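Local atomic coordinates of Pex protein (PDB entry 2DQL), a protein that is associated with the cyanobacterial circadian clock and, as a member of the PadR-like family of helix-turn-helix regulators, probably binds DNA to control transcription. Residues 96-99 / 100-103; 104-107 / 108-112; 17-20 / 21-24. All coordinates share one frame; numbering follows the deposited sequence.

Contact 1: residues 96-99 / 100-103; sequences QHQA and EDLA
The first turns of the C-terminal helix 96-112 of this PadR-like protein bring His97 against Asp101, one turn further along. The carboxylate lies over one face of the imidazole, Asp101 CG standing 4.1 Å above the ring plane of His97 and displaced toward its rim. Ring and carboxylate planes are 84° apart. Although Asp101 OD2 comes within 3.4 Å of His97 NE2, the angle is too poor for a hydrogen bond. The stronger partner of Asp101 is Arg104, which forms a salt bridge with OD1.

His97 reaches Glu100 through water instead: the water donates to Glu100 OE1 at 2.7 Å and accepts a weak bond from His97 ND1. On the neighbouring side of the helix, Gln98 bends at chi2 (67°), which lays its amide beside the next turn, NE2 being 3.5 Å from Leu102 CG. That same NE2 is hydrogen-bonded to Tyr7 OH of the second subunit, fixing how the amide is placed. A second water joins Gln98 OE1 and Asp101 OD2, both bonds weak.

The backbone is regular, as the bond from Leu102 N to Gln98 O (3.0 Å) and its three neighbours indicate. Ala99 and Ala103 pack on helix 20-31, Gln98 and Asp101 on the second subunit, and Leu102 on both (Cys25 and Leu28, and Tyr7 of that subunit). One face of this C-terminal helix lies on its domain, the next on the other subunit.

Contact 2: residues 104-107 / 108-112; sequences RLWQ and NYIYV
Arg104 and Asn108 open this contact, one turn apart in the middle of helix 96-112. Arg104 O accepts the backbone N of Asn108 at 3.0 Å, and the side-chain ND2 of Asn108 folds back to 2.8 Å from the same Arg104 O. The fold-back follows from chi1 of Asn108 (-72°), which sets its CG beside the backbone N and so over the preceding turn.

Leu105 contributes its carbonyl, which accepts Tyr109 N at 2.9 Å; its side chain packs on Phe10 of the second subunit.

Trp106 carries most of the side-chain contact. Ile110 comes over one face of the indole in a CH-pi contact, CB lying 4.2 Å from the centroid of the six-membered ring of Trp106 and 14° off the ring normal. The CG1-CD1 branch of Ile110 continues across the ring, CD1 ending 3.9 Å from Trp106 CH2. Tyr109 touches the adjoining CE3-CZ3 side of the same ring, its CD2 being 3.9 Å from Trp106 CZ3, with the two side chains set obliquely. In the backbone, Trp106 O receives Ile110 N at 2.8 Å, nearly along the C=O axis. Tyr26 and Tyr29 of helix 20-31 also bring their rings to the indole.

Gln107 closes the segment, its O accepting Tyr111 N while Ile110 CG2 packs close by at 3.1 Å from that Gln107 O.

Through Trp106, then, the C-terminal helix packs on helix 20-31 of a winged-helix domain, in which helices are followed by the hairpin 72-77/86-91, as in PadR-like regulators.

Contact 3: residues 17-20 / 21-24; sequences YLCQ and EVAI
Two flat groups border this contact, the carboxylate of Glu21 and the amide of Gln20, and each meets its neighbours through one end. The Glu21 carboxylate turns its OE1 end back to the start of the helix, where OE1 lies 3.5 Å from Cys19 SG and 3.7 Å from Gln20 N. A bend at chi2 of Glu21 (91°) brings it there, after CG has been set beside the backbone N. A negative charge this close to the N-terminal end of the helix would probably be stabilised by the helix dipole. The Gln20 amide, at the end of a chain extended beyond CG, touches Ile24 with its nitrogen end, NE2 being 4.0 Å from Ile24 CD1.

Cys19 is the N-cap of helix 20-31, and its carbonyl accepts the first bond of the helix, from Ala23 N at 2.9 Å with an N-H...O angle of 165°. Leu18 CB and Ala23 CB come within 4.2 Å. An apolar contact between the residue before the N-cap and the fourth residue after it is a hydrophobic staple, so Leu18 clasps the chain leaving strand 16-17 to the first helical turn. Its CD2 branch also meets Val22 CG1 at 3.8 Å, the two side chains crossing at about a right angle.

The other Val22 branch, CG2, packs on the sulfur of Cys19 at 3.7 Å from SG. This is possible because SG of Cys19 sits between the backbone N and the carbonyl carbon (chi1 60°), turned toward the helix. Phe9 of the second subunit packs on both Cys19 and Val22. Ile24 and Ala23 pack on helix 56-68, Ile24 touching Ala62 and Phe65, and Ala23 touching Val58.

In the fold
From the N terminus, contact 3 comes first, turning the chain from strand 16-17 into helix 20-31. Contacts 1 and 2 follow much later as successive parts of helix 96-112. All three are local, so none closes a long loop, and they run in series without nesting or crossing. Contacts 2 and 3 nevertheless meet in space: Val22 CG1 lies 3.6 Å from Trp106 CZ3, so the later turns of helix 96-112 pack on the beginning of helix 20-31, while contact 1 lies toward its other end. Contacts 1 and 3 do not touch, their nearest atoms being about 5 Å apart. The second subunit packs against all three, which places both helices beside the dimer interface.

Contact 1: residues 96-99 / 100-103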
# COMPACT_ATOMS: atom_id res chain seq x y z
N GLN A 96 9.07 -21.03 18.91
CA GLN A 96 8.62 -20.14 19.98
C GLN A 96 9.42 -18.84 20.05
O GLN A 96 8.86 -17.75 19.94
CB GLN A 96 8.71 -20.86 21.32
CG GLN A 96 7.88 -20.25 22.44
CD GLN A 96 6.54 -20.94 22.61
OE1 GLN A 96 5.67 -20.87 21.73
NE2 GLN A 96 6.37 -21.62 23.74
N HIS A 97 10.73 -18.96 20.25
CA HIS A 97 11.60 -17.79 20.37
C HIS A 97 11.60 -16.89 19.13
O HIS A 97 11.47 -15.67 19.25
CB HIS A 97 13.04 -18.22 20.68
CG HIS A 97 13.96 -17.07 20.94
ND1 HIS A 97 13.85 -16.26 22.05
CD2 HIS A 97 15.00 -16.58 20.22
CE1 HIS A 97 14.78 -15.32 22.01
NE2 HIS A 97 15.49 -15.49 20.91
N GLN A 98 11.74 -17.49 17.95
CA GLN A 98 11.75 -16.70 16.72
C GLN A 98 10.41 -16.01 16.49
O GLN A 98 10.37 -14.85 16.07
CB GLN A 98 12.07 -17.59 15.51
CG GLN A 98 12.03 -16.83 14.19
CD GLN A 98 13.13 -15.79 14.07
OE1 GLN A 98 14.28 -16.12 13.80
NE2 GLN A 98 12.77 -14.53 14.27
N ALA A 99 9.32 -16.71 16.77
CA ALA A 99 8.00 -16.12 16.58
C ALA A 99 7.83 -14.93 17.51
O ALA A 99 7.19 -13.94 17.16
CB ALA A 99 6.91 -17.16 16.84
N GLU A 100 8.41 -15.01 18.71
CA GLU A 100 8.29 -13.91 19.66
C GLU A 100 9.08 -12.70 19.16
O GLU A 100 8.65 -11.56 19.34
CB GLU A 100 8.76 -14.36 21.05
CG GLU A 100 7.87 -15.48 21.60
CD GLU A 100 8.37 -16.12 22.87
OE1 GLU A 100 9.60 -16.28 23.02
OE2 GLU A 100 7.53 -16.48 23.72
N ASP A 101 10.22 -12.95 18.52
CA ASP A 101 11.03 -11.85 17.99
C ASP A 101 10.26 -11.15 16.87
O ASP A 101 10.24 -9.92 16.79
CB ASP A 101 12.37 -12.35 17.45
CG ASP A 101 13.31 -12.84 18.54
OD1 ASP A 101 13.30 -12.26 19.65
OD2 ASP A 101 14.06 -13.81 18.29
N LEU A 102 9.64 -11.94 16.00
CA LEU A 102 8.87 -11.38 14.90
C LEU A 102 7.62 -10.69 15.41
O LEU A 102 7.19 -9.67 14.86
CB LEU A 102 8.50 -12.48 13.90
CG LEU A 102 9.71 -13.11 13.19
CD1 LEU A 102 9.26 -14.22 12.28
CD2 LEU A 102 10.45 -12.04 12.40
N ALA A 103 7.03 -11.23 16.47
CA ALA A 103 5.83 -10.64 17.04
C ALA A 103 6.15 -9.24 17.57
O ALA A 103 5.33 -8.33 17.49
CB ALA A 103 5.29 -11.52 18.16
O HOH W 1 11.54 -14.52 23.51
O HOH W 2 16.16 -14.20 15.73

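Contact 2: residues 104-107 / 108-112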
# COMPACT_ATOMS: atom_id res chain seq x y z
N ARG A 104 7.35 -9.09 18.13
CA ARG A 104 7.77 -7.80 18.66
C ARG A 104 7.85 -6.77 17.53
O ARG A 104 7.55 -5.59 17.75
CB ARG A 104 9.13 -7.92 19.36
CG ARG A 104 9.04 -8.43 20.80
CD ARG A 104 10.39 -8.33 21.51
NE ARG A 104 11.23 -9.50 21.30
CZ ARG A 104 11.06 -10.67 21.91
NH1 ARG A 104 10.07 -10.83 22.78
NH2 ARG A 104 11.88 -11.68 21.66
N LEU A 105 8.23 -7.21 16.34
CA LEU A 105 8.31 -6.30 15.20
C LEU A 105 6.91 -5.77 14.89
O LEU A 105 6.74 -4.59 14.56
CB LEU A 105 8.89 -7.01 13.98
CG LEU A 105 10.34 -7.49 14.11
CD1 LEU A 105 10.80 -8.13 12.80
CD2 LEU A 105 11.24 -6.30 14.46
N TRP A 106 5.91 -6.63 15.01
CA TRP A 106 4.53 -6.24 14.76
C TRP A 106 4.08 -5.23 15.81
O TRP A 106 3.55 -4.17 15.48
CB TRP A 106 3.60 -7.46 14.79
CG TRP A 106 2.16 -7.11 15.02
CD1 TRP A 106 1.43 -7.34 16.15
CD2 TRP A 106 1.29 -6.41 14.12
NE1 TRP A 106 0.16 -6.83 16.01
CE2 TRP A 106 0.04 -6.25 14.77
CE3 TRP A 106 1.44 -5.90 12.82
CZ2 TRP A 106 -1.04 -5.61 14.18
CZ3 TRP A 106 0.36 -5.26 12.23
CH2 TRP A 106 -0.87 -5.12 12.91
N GLN A 107 4.30 -5.55 17.08
CA GLN A 107 3.89 -4.66 18.16
C GLN A 107 4.51 -3.27 18.02
O GLN A 107 3.83 -2.27 18.22
CB GLN A 107 4.26 -5.28 19.51
CG GLN A 107 3.61 -6.64 19.73
CD GLN A 107 3.87 -7.20 21.12
OE1 GLN A 107 3.40 -6.65 22.12
NE2 GLN A 107 4.62 -8.29 21.18
N ASN A 108 5.79 -3.21 17.68
CA ASN A 108 6.46 -1.92 17.51
C ASN A 108 5.90 -1.20 16.29
O ASN A 108 5.68 0.01 16.31
CB ASN A 108 7.97 -2.11 17.34
CG ASN A 108 8.65 -2.52 18.63
OD1 ASN A 108 8.58 -1.82 19.64
ND2 ASN A 108 9.33 -3.66 18.61
N TYR A 109 5.67 -1.96 15.22
CA TYR A 109 5.14 -1.42 13.97
C TYR A 109 3.78 -0.77 14.18
O TYR A 109 3.52 0.34 13.69
CB TYR A 109 5.00 -2.56 12.96
CG TYR A 109 4.34 -2.17 11.66
CD1 TYR A 109 5.07 -1.59 10.62
CD2 TYR A 109 2.98 -2.41 11.45
CE1 TYR A 109 4.46 -1.26 9.41
CE2 TYR A 109 2.36 -2.08 10.24
CZ TYR A 109 3.11 -1.51 9.23
OH TYR A 109 2.51 -1.23 8.02
N ILE A 110 2.91 -1.46 14.91
CA ILE A 110 1.56 -0.99 15.17
C ILE A 110 1.53 0.10 16.24
O ILE A 110 0.61 0.92 16.28
CB ILE A 110 0.65 -2.16 15.61
CG1 ILE A 110 -0.81 -1.74 15.55
CG2 ILE A 110 1.01 -2.61 17.02
CD1 ILE A 110 -1.30 -1.48 14.15
N TYR A 111 2.53 0.11 17.12
CA TYR A 111 2.61 1.10 18.18
C TYR A 111 2.91 2.48 17.59
O TYR A 111 2.18 3.45 17.84
CB TYR A 111 3.71 0.73 19.17
CG TYR A 111 3.91 1.73 20.29
CD1 TYR A 111 2.98 1.85 21.32
CD2 TYR A 111 5.02 2.58 20.30
CE1 TYR A 111 3.15 2.79 22.34
CE2 TYR A 111 5.20 3.52 21.31
CZ TYR A 111 4.26 3.62 22.33
OH TYR A 111 4.43 4.55 23.33
N VAL A 112 3.97 2.56 16.80
CA VAL A 112 4.39 3.80 16.17
C VAL A 112 3.37 4.36 15.18
O VAL A 112 3.21 5.57 15.06
CB VAL A 112 5.73 3.61 15.42
CG1 VAL A 112 6.20 4.93 14.82
CG2 VAL A 112 6.79 3.06 16.37

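Contact 3: residues 17-20 / 21-24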
# COMPACT_ATOMS: atom_id res chain seq x y z
N TYR A 17 -3.85 -1.87 4.37
CA TYR A 17 -3.85 -3.32 4.18
C TYR A 17 -2.42 -3.80 4.41
O TYR A 17 -1.49 -3.29 3.79
CB TYR A 17 -4.30 -3.71 2.77
CG TYR A 17 -5.80 -3.84 2.64
CD1 TYR A 17 -6.62 -2.71 2.64
CD2 TYR A 17 -6.40 -5.10 2.57
CE1 TYR A 17 -8.01 -2.83 2.57
CE2 TYR A 17 -7.78 -5.23 2.50
CZ TYR A 17 -8.58 -4.09 2.50
OH TYR A 17 -9.95 -4.23 2.46
N LEU A 18 -2.25 -4.78 5.29
CA LEU A 18 -0.93 -5.29 5.59
C LEU A 18 -0.26 -5.94 4.39
O LEU A 18 -0.93 -6.58 3.57
CB LEU A 18 -1.00 -6.32 6.73
CG LEU A 18 -1.69 -5.92 8.04
CD1 LEU A 18 -1.52 -7.05 9.05
CD2 LEU A 18 -1.10 -4.62 8.58
N CYS A 19 1.05 -5.78 4.28
CA CYS A 19 1.80 -6.43 3.21
C CYS A 19 2.23 -7.75 3.85
O CYS A 19 2.06 -7.93 5.06
CB CYS A 19 3.02 -5.61 2.80
SG CYS A 19 4.23 -5.31 4.11
N GLN A 20 2.77 -8.66 3.05
CA GLN A 20 3.18 -9.97 3.54
C GLN A 20 4.11 -9.97 4.75
O GLN A 20 3.87 -10.68 5.72
CB GLN A 20 3.81 -10.79 2.41
CG GLN A 20 3.98 -12.26 2.75
CD GLN A 20 4.60 -13.05 1.61
OE1 GLN A 20 4.19 -12.91 0.45
NE2 GLN A 20 5.58 -13.89 1.92
N GLU A 21 5.17 -9.17 4.69
CA GLU A 21 6.13 -9.12 5.78
C GLU A 21 5.49 -8.77 7.11
O GLU A 21 5.79 -9.38 8.14
CB GLU A 21 7.25 -8.12 5.45
CG GLU A 21 8.08 -8.50 4.23
CD GLU A 21 7.55 -7.93 2.92
OE1 GLU A 21 6.32 -7.77 2.77
OE2 GLU A 21 8.38 -7.67 2.03
N VAL A 22 4.60 -7.78 7.10
CA VAL A 22 3.92 -7.35 8.32
C VAL A 22 2.88 -8.39 8.75
O VAL A 22 2.76 -8.70 9.93
CB VAL A 22 3.23 -5.98 8.12
CG1 VAL A 22 2.49 -5.59 9.39
CG2 VAL A 22 4.28 -4.93 7.77
N ALA A 23 2.13 -8.93 7.79
CA ALA A 23 1.11 -9.93 8.11
C ALA A 23 1.71 -11.16 8.78
O ALA A 23 1.11 -11.74 9.67
CB ALA A 23 0.37 -10.33 6.84
N ILE A 24 2.90 -11.55 8.34
CA ILE A 24 3.57 -12.71 8.92
C ILE A 24 3.82 -12.48 10.41
O ILE A 24 3.56 -13.35 11.24
CB ILE A 24 4.92 -12.99 8.21
CG1 ILE A 24 4.67 -13.53 6.80
CG2 ILE A 24 5.76 -13.95 9.03
CD1 ILE A 24 5.94 -13.60 5.94